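Local coordinates for protein piwi (Drosophila melanogaster, PDB 6KR6), which binds piRNAs and uses them to direct the repression of transposable elements, notably through methylation, in the fruit fly, at residues G441-A446 / D502-L507; L557-G562 / K805-L810. One frame throughout, in Å; residues are numbered along the deposited sequence.

Interaction 1 (G441-A446 / D502-L507). With ZN (zinc ion), chain O.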
loop_
_atom_site.group_PDB
_atom_site.type_symbol
_atom_site.label_atom_id
_atom_site.label_comp_id
_atom_site.label_asym_id
_atom_site.label_seq_id
_atom_site.Cartn_x
_atom_site.Cartn_y
_atom_site.Cartn_z
ATOM N N GLY A 441 -10.558 -0.916 38.783
ATOM C CA GLY A 441 -9.271 -0.293 38.567
ATOM C C GLY A 441 -8.219 -1.355 38.288
ATOM O O GLY A 441 -8.520 -2.501 37.946
ATOM N N LEU A 442 -6.957 -0.954 38.440
ATOM C CA LEU A 442 -5.835 -1.892 38.363
ATOM C C LEU A 442 -5.751 -2.660 39.683
ATOM O O LEU A 442 -4.809 -2.531 40.465
ATOM C CB LEU A 442 -4.534 -1.159 38.062
ATOM C CG LEU A 442 -4.113 -0.888 36.612
ATOM C CD1 LEU A 442 -3.140 -1.946 36.115
ATOM C CD2 LEU A 442 -5.309 -0.796 35.685
ATOM N N ASP A 443 -6.786 -3.469 39.928
ATOM C CA ASP A 443 -6.926 -4.119 41.228
ATOM C C ASP A 443 -5.860 -5.187 41.451
ATOM O O ASP A 443 -5.457 -5.426 42.595
ATOM C CB ASP A 443 -8.343 -4.691 41.366
ATOM C CG ASP A 443 -8.379 -6.081 41.973
ATOM O OD1 ASP A 443 -8.748 -7.029 41.248
ATOM O OD2 ASP A 443 -8.054 -6.223 43.172
ATOM N N ARG A 444 -5.369 -5.816 40.385
ATOM C CA ARG A 444 -4.357 -6.858 40.534
ATOM C C ARG A 444 -3.503 -6.895 39.275
ATOM O O ARG A 444 -4.005 -7.228 38.197
ATOM C CB ARG A 444 -5.004 -8.217 40.793
ATOM C CG ARG A 444 -4.536 -8.900 42.068
ATOM C CD ARG A 444 -4.707 -10.408 41.978
ATOM N NE ARG A 444 -5.965 -10.875 42.555
ATOM C CZ ARG A 444 -6.057 -11.523 43.711
ATOM N NH1 ARG A 444 -4.962 -11.783 44.413
ATOM N NH2 ARG A 444 -7.239 -11.916 44.163
ATOM N N TRP A 445 -2.219 -6.564 39.410
ATOM C CA TRP A 445 -1.268 -6.691 38.313
ATOM C C TRP A 445 0.121 -6.898 38.903
ATOM O O TRP A 445 0.315 -6.854 40.122
ATOM C CB TRP A 445 -1.327 -5.481 37.368
ATOM C CG TRP A 445 -1.050 -4.145 37.999
ATOM C CD1 TRP A 445 -1.708 -3.583 39.053
ATOM C CD2 TRP A 445 -0.066 -3.184 37.585
ATOM N NE1 TRP A 445 -1.185 -2.345 39.335
ATOM C CE2 TRP A 445 -0.177 -2.075 38.447
ATOM C CE3 TRP A 445 0.902 -3.159 36.576
ATOM C CZ2 TRP A 445 0.642 -0.955 38.333
ATOM C CZ3 TRP A 445 1.715 -2.043 36.463
ATOM C CH2 TRP A 445 1.580 -0.958 37.338
ATOM N N ALA A 446 1.092 -7.142 38.027
ATOM C CA ALA A 446 2.455 -7.429 38.447
ATOM C C ALA A 446 3.431 -6.630 37.597
ATOM O O ALA A 446 3.114 -6.204 36.484
ATOM C CB ALA A 446 2.773 -8.927 38.346
ATOM N N ASP A 502 -3.148 -14.961 38.982
ATOM C CA ASP A 502 -4.153 -14.429 38.067
ATOM C C ASP A 502 -4.128 -12.906 38.029
ATOM O O ASP A 502 -5.001 -12.256 38.619
ATOM C CB ASP A 502 -5.548 -14.922 38.454
ATOM C CG ASP A 502 -5.695 -16.419 38.307
ATOM O OD1 ASP A 502 -4.664 -17.120 38.247
ATOM O OD2 ASP A 502 -6.845 -16.893 38.237
ATOM N N PRO A 503 -3.157 -12.302 37.349
ATOM C CA PRO A 503 -3.108 -10.842 37.256
ATOM C C PRO A 503 -3.857 -10.311 36.044
ATOM O O PRO A 503 -3.925 -10.940 34.986
ATOM C CB PRO A 503 -1.603 -10.568 37.128
ATOM C CG PRO A 503 -1.100 -11.748 36.356
ATOM C CD PRO A 503 -1.962 -12.930 36.758
ATOM N N LYS A 504 -4.430 -9.117 36.219
ATOM C CA LYS A 504 -5.116 -8.466 35.110
ATOM C C LYS A 504 -4.135 -8.004 34.040
ATOM O O LYS A 504 -4.515 -7.862 32.873
ATOM C CB LYS A 504 -5.939 -7.274 35.607
ATOM C CG LYS A 504 -7.071 -7.613 36.557
ATOM C CD LYS A 504 -8.075 -6.465 36.601
ATOM C CE LYS A 504 -8.405 -6.040 38.024
ATOM N NZ LYS A 504 -9.206 -7.063 38.746
ATOM N N LEU A 505 -2.880 -7.765 34.414
ATOM C CA LEU A 505 -1.903 -7.205 33.494
ATOM C C LEU A 505 -0.509 -7.460 34.048
ATOM O O LEU A 505 -0.330 -7.680 35.249
ATOM C CB LEU A 505 -2.146 -5.708 33.278
ATOM C CG LEU A 505 -1.371 -4.992 32.172
ATOM C CD1 LEU A 505 -2.295 -4.058 31.415
ATOM C CD2 LEU A 505 -0.195 -4.230 32.759
ATOM N N ILE A 506 0.478 -7.441 33.152
ATOM C CA ILE A 506 1.876 -7.655 33.513
ATOM C C ILE A 506 2.726 -6.649 32.749
ATOM O O ILE A 506 2.782 -6.690 31.516
ATOM C CB ILE A 506 2.343 -9.089 33.210
ATOM C CG1 ILE A 506 1.632 -10.088 34.125
ATOM C CG2 ILE A 506 3.848 -9.204 33.363
ATOM C CD1 ILE A 506 2.002 -11.529 33.859
ATOM N N LEU A 507 3.385 -5.749 33.473
ATOM C CA LEU A 507 4.302 -4.787 32.879
ATOM C C LEU A 507 5.730 -5.278 33.073
ATOM O O LEU A 507 6.109 -5.674 34.180
ATOM C CB LEU A 507 4.120 -3.400 33.498
ATOM C CG LEU A 507 4.686 -2.202 32.730
ATOM C CD1 LEU A 507 3.894 -0.953 33.070
ATOM C CD2 LEU A 507 6.163 -1.985 33.029
HETATM ZN ZN ZN O . -10.597 -6.203 41.114
#

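Interaction 2 (L557-G562 / K805-L810). With ZN (zinc ion), chain C; nucleotides of chain B.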
loop_
_atom_site.group_PDB
_atom_site.type_symbol
_atom_site.label_atom_id
_atom_site.label_comp_id
_atom_site.label_asym_id
_atom_site.label_seq_id
_atom_site.Cartn_x
_atom_site.Cartn_y
_atom_site.Cartn_z
ATOM N N LEU A 557 -2.804 1.011 28.709
ATOM C CA LEU A 557 -3.148 -0.007 29.699
ATOM C C LEU A 557 -4.658 -0.144 29.850
ATOM O O LEU A 557 -5.184 -1.265 29.917
ATOM C CB LEU A 557 -2.513 0.335 31.047
ATOM C CG LEU A 557 -0.986 0.337 31.149
ATOM C CD1 LEU A 557 -0.539 0.817 32.521
ATOM C CD2 LEU A 557 -0.422 -1.038 30.852
ATOM N N ASN A 558 -5.366 0.986 29.925
ATOM C CA ASN A 558 -6.824 0.957 29.955
ATOM C C ASN A 558 -7.374 0.187 28.761
ATOM O O ASN A 558 -8.325 -0.591 28.897
ATOM C CB ASN A 558 -7.378 2.385 29.975
ATOM C CG ASN A 558 -8.836 2.441 30.394
ATOM O OD1 ASN A 558 -9.242 1.798 31.360
ATOM N ND2 ASN A 558 -9.633 3.216 29.663
ATOM N N CYS A 559 -6.772 0.379 27.582
ATOM C CA CYS A 559 -7.208 -0.377 26.410
ATOM C C CYS A 559 -6.879 -1.860 26.547
ATOM O O CYS A 559 -7.705 -2.718 26.212
ATOM C CB CYS A 559 -6.571 0.191 25.145
ATOM S SG CYS A 559 -7.161 1.832 24.721
ATOM N N LYS A 560 -5.672 -2.176 27.027
ATOM C CA LYS A 560 -5.288 -3.565 27.262
ATOM C C LYS A 560 -6.279 -4.268 28.175
ATOM O O LYS A 560 -6.500 -5.478 28.041
ATOM C CB LYS A 560 -3.885 -3.635 27.872
ATOM C CG LYS A 560 -2.770 -3.094 26.995
ATOM C CD LYS A 560 -2.239 -4.136 26.034
ATOM C CE LYS A 560 -1.166 -3.541 25.143
ATOM N NZ LYS A 560 -0.058 -2.920 25.919
ATOM N N LEU A 561 -6.878 -3.532 29.112
ATOM C CA LEU A 561 -7.902 -4.110 29.971
ATOM C C LEU A 561 -9.238 -4.285 29.261
ATOM O O LEU A 561 -10.105 -4.999 29.772
ATOM C CB LEU A 561 -8.101 -3.247 31.214
ATOM C CG LEU A 561 -6.885 -3.062 32.119
ATOM C CD1 LEU A 561 -7.348 -2.612 33.486
ATOM C CD2 LEU A 561 -6.068 -4.342 32.215
ATOM N N GLY A 562 -9.426 -3.650 28.108
ATOM C CA GLY A 562 -10.665 -3.795 27.368
ATOM C C GLY A 562 -11.688 -2.726 27.684
ATOM O O GLY A 562 -12.890 -3.001 27.733
ATOM N N LYS A 805 -11.971 -9.571 23.507
ATOM C CA LYS A 805 -12.577 -8.265 23.731
ATOM C C LYS A 805 -11.586 -7.226 24.241
ATOM O O LYS A 805 -12.002 -6.141 24.660
ATOM C CB LYS A 805 -13.746 -8.393 24.710
ATOM C CG LYS A 805 -14.942 -9.154 24.165
ATOM C CD LYS A 805 -15.630 -8.370 23.063
ATOM C CE LYS A 805 -15.929 -6.945 23.505
ATOM N NZ LYS A 805 -16.653 -6.899 24.807
ATOM N N LYS A 806 -10.292 -7.521 24.208
ATOM C CA LYS A 806 -9.280 -6.633 24.752
ATOM C C LYS A 806 -8.323 -6.195 23.653
ATOM O O LYS A 806 -8.104 -6.915 22.675
ATOM C CB LYS A 806 -8.509 -7.320 25.884
ATOM C CG LYS A 806 -9.409 -7.891 26.969
ATOM C CD LYS A 806 -8.614 -8.570 28.071
ATOM C CE LYS A 806 -9.532 -9.052 29.186
ATOM N NZ LYS A 806 -8.774 -9.658 30.314
ATOM N N PHE A 807 -7.762 -5.000 23.818
ATOM C CA PHE A 807 -6.770 -4.463 22.885
ATOM C C PHE A 807 -5.362 -4.914 23.254
ATOM O O PHE A 807 -4.437 -4.111 23.363
ATOM C CB PHE A 807 -6.858 -2.943 22.849
ATOM C CG PHE A 807 -7.970 -2.417 21.991
ATOM C CD1 PHE A 807 -7.987 -2.667 20.629
ATOM C CD2 PHE A 807 -8.982 -1.651 22.539
ATOM C CE1 PHE A 807 -9.002 -2.179 19.834
ATOM C CE2 PHE A 807 -10.000 -1.158 21.746
ATOM C CZ PHE A 807 -10.007 -1.422 20.392
ATOM N N TYR A 808 -5.198 -6.227 23.439
ATOM C CA TYR A 808 -3.932 -6.768 23.925
ATOM C C TYR A 808 -2.779 -6.485 22.972
ATOM O O TYR A 808 -1.625 -6.390 23.406
ATOM C CB TYR A 808 -4.069 -8.275 24.166
ATOM C CG TYR A 808 -4.523 -9.080 22.961
ATOM C CD1 TYR A 808 -5.850 -9.070 22.552
ATOM C CD2 TYR A 808 -3.628 -9.871 22.250
ATOM C CE1 TYR A 808 -6.270 -9.806 21.458
ATOM C CE2 TYR A 808 -4.041 -10.613 21.157
ATOM C CZ TYR A 808 -5.362 -10.576 20.765
ATOM O OH TYR A 808 -5.780 -11.313 19.679
ATOM N N TYR A 809 -3.065 -6.333 21.682
ATOM C CA TYR A 809 -2.030 -6.206 20.666
ATOM C C TYR A 809 -1.525 -4.781 20.483
ATOM O O TYR A 809 -0.696 -4.550 19.596
ATOM C CB TYR A 809 -2.550 -6.741 19.329
ATOM C CG TYR A 809 -3.965 -6.309 19.015
ATOM C CD1 TYR A 809 -4.216 -5.137 18.310
ATOM C CD2 TYR A 809 -5.052 -7.072 19.424
ATOM C CE1 TYR A 809 -5.508 -4.740 18.023
ATOM C CE2 TYR A 809 -6.346 -6.682 19.144
ATOM C CZ TYR A 809 -6.569 -5.516 18.441
ATOM O OH TYR A 809 -7.860 -5.127 18.159
ATOM N N LEU A 810 -1.987 -3.827 21.284
ATOM C CA LEU A 810 -1.575 -2.436 21.106
ATOM C C LEU A 810 -0.175 -2.163 21.655
ATOM O O LEU A 810 0.453 -1.170 21.288
ATOM C CB LEU A 810 -2.586 -1.492 21.760
ATOM C CG LEU A 810 -3.933 -1.354 21.044
ATOM C CD1 LEU A 810 -4.736 -0.206 21.636
ATOM C CD2 LEU A 810 -3.728 -1.161 19.549
ATOM O OXT LEU A 810 0.367 -2.910 22.466
HETATM ZN ZN ZN C . 2.182 -1.194 22.658
ATOM O OP3 U B 1 3.150 -1.942 24.618
ATOM P P U B 1 3.811 -3.109 23.999
ATOM O OP1 U B 1 3.474 -4.308 24.803
ATOM O OP2 U B 1 3.461 -3.097 22.558
ATOM O "O5'" U B 1 5.386 -2.903 24.108
ATOM C "C5'" U B 1 6.054 -1.912 23.333
ATOM C "C4'" U B 1 7.444 -1.644 23.854
ATOM O "O4'" U B 1 8.332 -2.716 23.435
ATOM C "C3'" U B 1 8.086 -0.342 23.374
ATOM O "O3'" U B 1 8.856 0.225 24.432
ATOM C "C2'" U B 1 9.015 -0.808 22.257
ATOM O "O2'" U B 1 10.116 0.044 22.017
ATOM C "C1'" U B 1 9.459 -2.172 22.775
ATOM N N1 U B 1 9.878 -3.102 21.714
ATOM C C2 U B 1 10.964 -3.916 21.968
ATOM O O2 U B 1 11.562 -3.906 23.030
ATOM N N3 U B 1 11.316 -4.755 20.938
ATOM C C4 U B 1 10.712 -4.854 19.702
ATOM O O4 U B 1 11.148 -5.660 18.877
ATOM C C5 U B 1 9.602 -3.970 19.513
ATOM C C6 U B 1 9.235 -3.143 20.500
#

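Interaction 1 (G441-A446 / D502-L507)
K504 and D443 meet at a zinc ion. The K504 chain bends at chi3 and chi4 (-130° and -70°) and crosses the D443 side chain at about a right angle. Its NZ forms a salt bridge with D443 OD1, on the lone pair turned away from OD2. The same OD1 binds the zinc at 2.0 Å. D440 is a further ligand, and K504 also belongs to the site.

The backbones join beside this. K504 N donates to R444 O at 2.8 Å. A446 N donates to L505 O at 3.2 Å, and L507 N donates to A446 O at 3.1 Å. A446 and I506 thus form a parallel bridge. It belongs to the pairing of strands 446-450 and 506-510, the two middle strands of the four-stranded parallel sheet in the MID domain of this Argonaute-family protein.

W445 CG lies between the backbone N and the carbonyl carbon (chi1 59°), which lays the ring alongside L505 and L507, pointing the same way as both. W445 CE3 is 4.1 Å from L505 CD2, while the ring edge at W445 CZ3 is 4.1 Å from L507 CB. L442 CD1 sits 3.5 Å above one face of the W445 ring, toward the rim. W445 NE1 is hydrogen-bonded to R476 O.

Zinc and K504 NZ both approach D443 OD1, though their very short separations are doubtful at this resolution. A metal ion so near would probably lower the proton affinity of K504.

Interaction 2 (L557-G562 / K805-L810)
The F807 ring meets C559 obliquely. C559 CB is 4.0 Å from F807 CD2, and C559 SG lies 5.5 Å from the ring centroid, 50° off the ring normal. The same ring also meets those of Y783 and Y608. Next along the chain, Y809 CD2 sits 3.6 Å above the plane of the Y808 ring, over its centre. Y808 CE1 in turn lies at the edge of the Y809 ring, in its plane. Y526 packs edge-to-face with Y808.

F807 CG is anti to its own carbonyl carbon (chi1 -80°), which sets the ring beside C559 and the F807 CB near C559 O. C559 CB also touches L810 CD1. One weak backbone bond crosses here, from F807 N to C559 O.

Helix 546-560 ends in a Schellman motif at G562, whose positive phi turns the chain past K805 and K806. The C-terminal tail passes this helix end and closes in a type I turn, F807 to L810. This delivers the C-terminal carboxylate to the 5'-phosphate pocket of the guide RNA, as in other PIWI-clade proteins.

There L810 O and OXT bind a zinc ion, at 2.2 Å and 2.5 Å. Oxygens OP2 and OP3 of U1 of chain B and Q556 are further ligands. Magnesium probably occupies this site in the cell, as in related proteins. The bend at chi2 (-86°) lays K560 CD beside F807 O and CE beside Y808 O; a second bend at chi4 turns NZ aside. K560 NZ is hydrogen-bonded to Q556 OE1, itself a zinc ligand. It is also 3.6 Å from OP3 of U1 of chain B, where its positive charge would probably offset part of the phosphate's negative charge.

In the fold
Interactions 1 and 2 lie side by side, their centres 12 Å apart, and meet through leucines. L442 CD2 of interaction 1 is 3.5 Å from L561 CD1 of interaction 2. L505 CD1 lies 3.6 Å from L557 CD2 and also packs on L561. The end of helix 546-560 is therefore packed between the segments that run into strands 446-450 and 506-510 and the C-terminal tail. Interaction 2 carries the zinc that holds the RNA 5' phosphate. Interaction 1 lies farther from the RNA: its nearest atom is about 7 Å from the nucleic acid, and the side chain of L505 is about 10 Å from the zinc of interaction 2. The zinc of interaction 1 is a separate site.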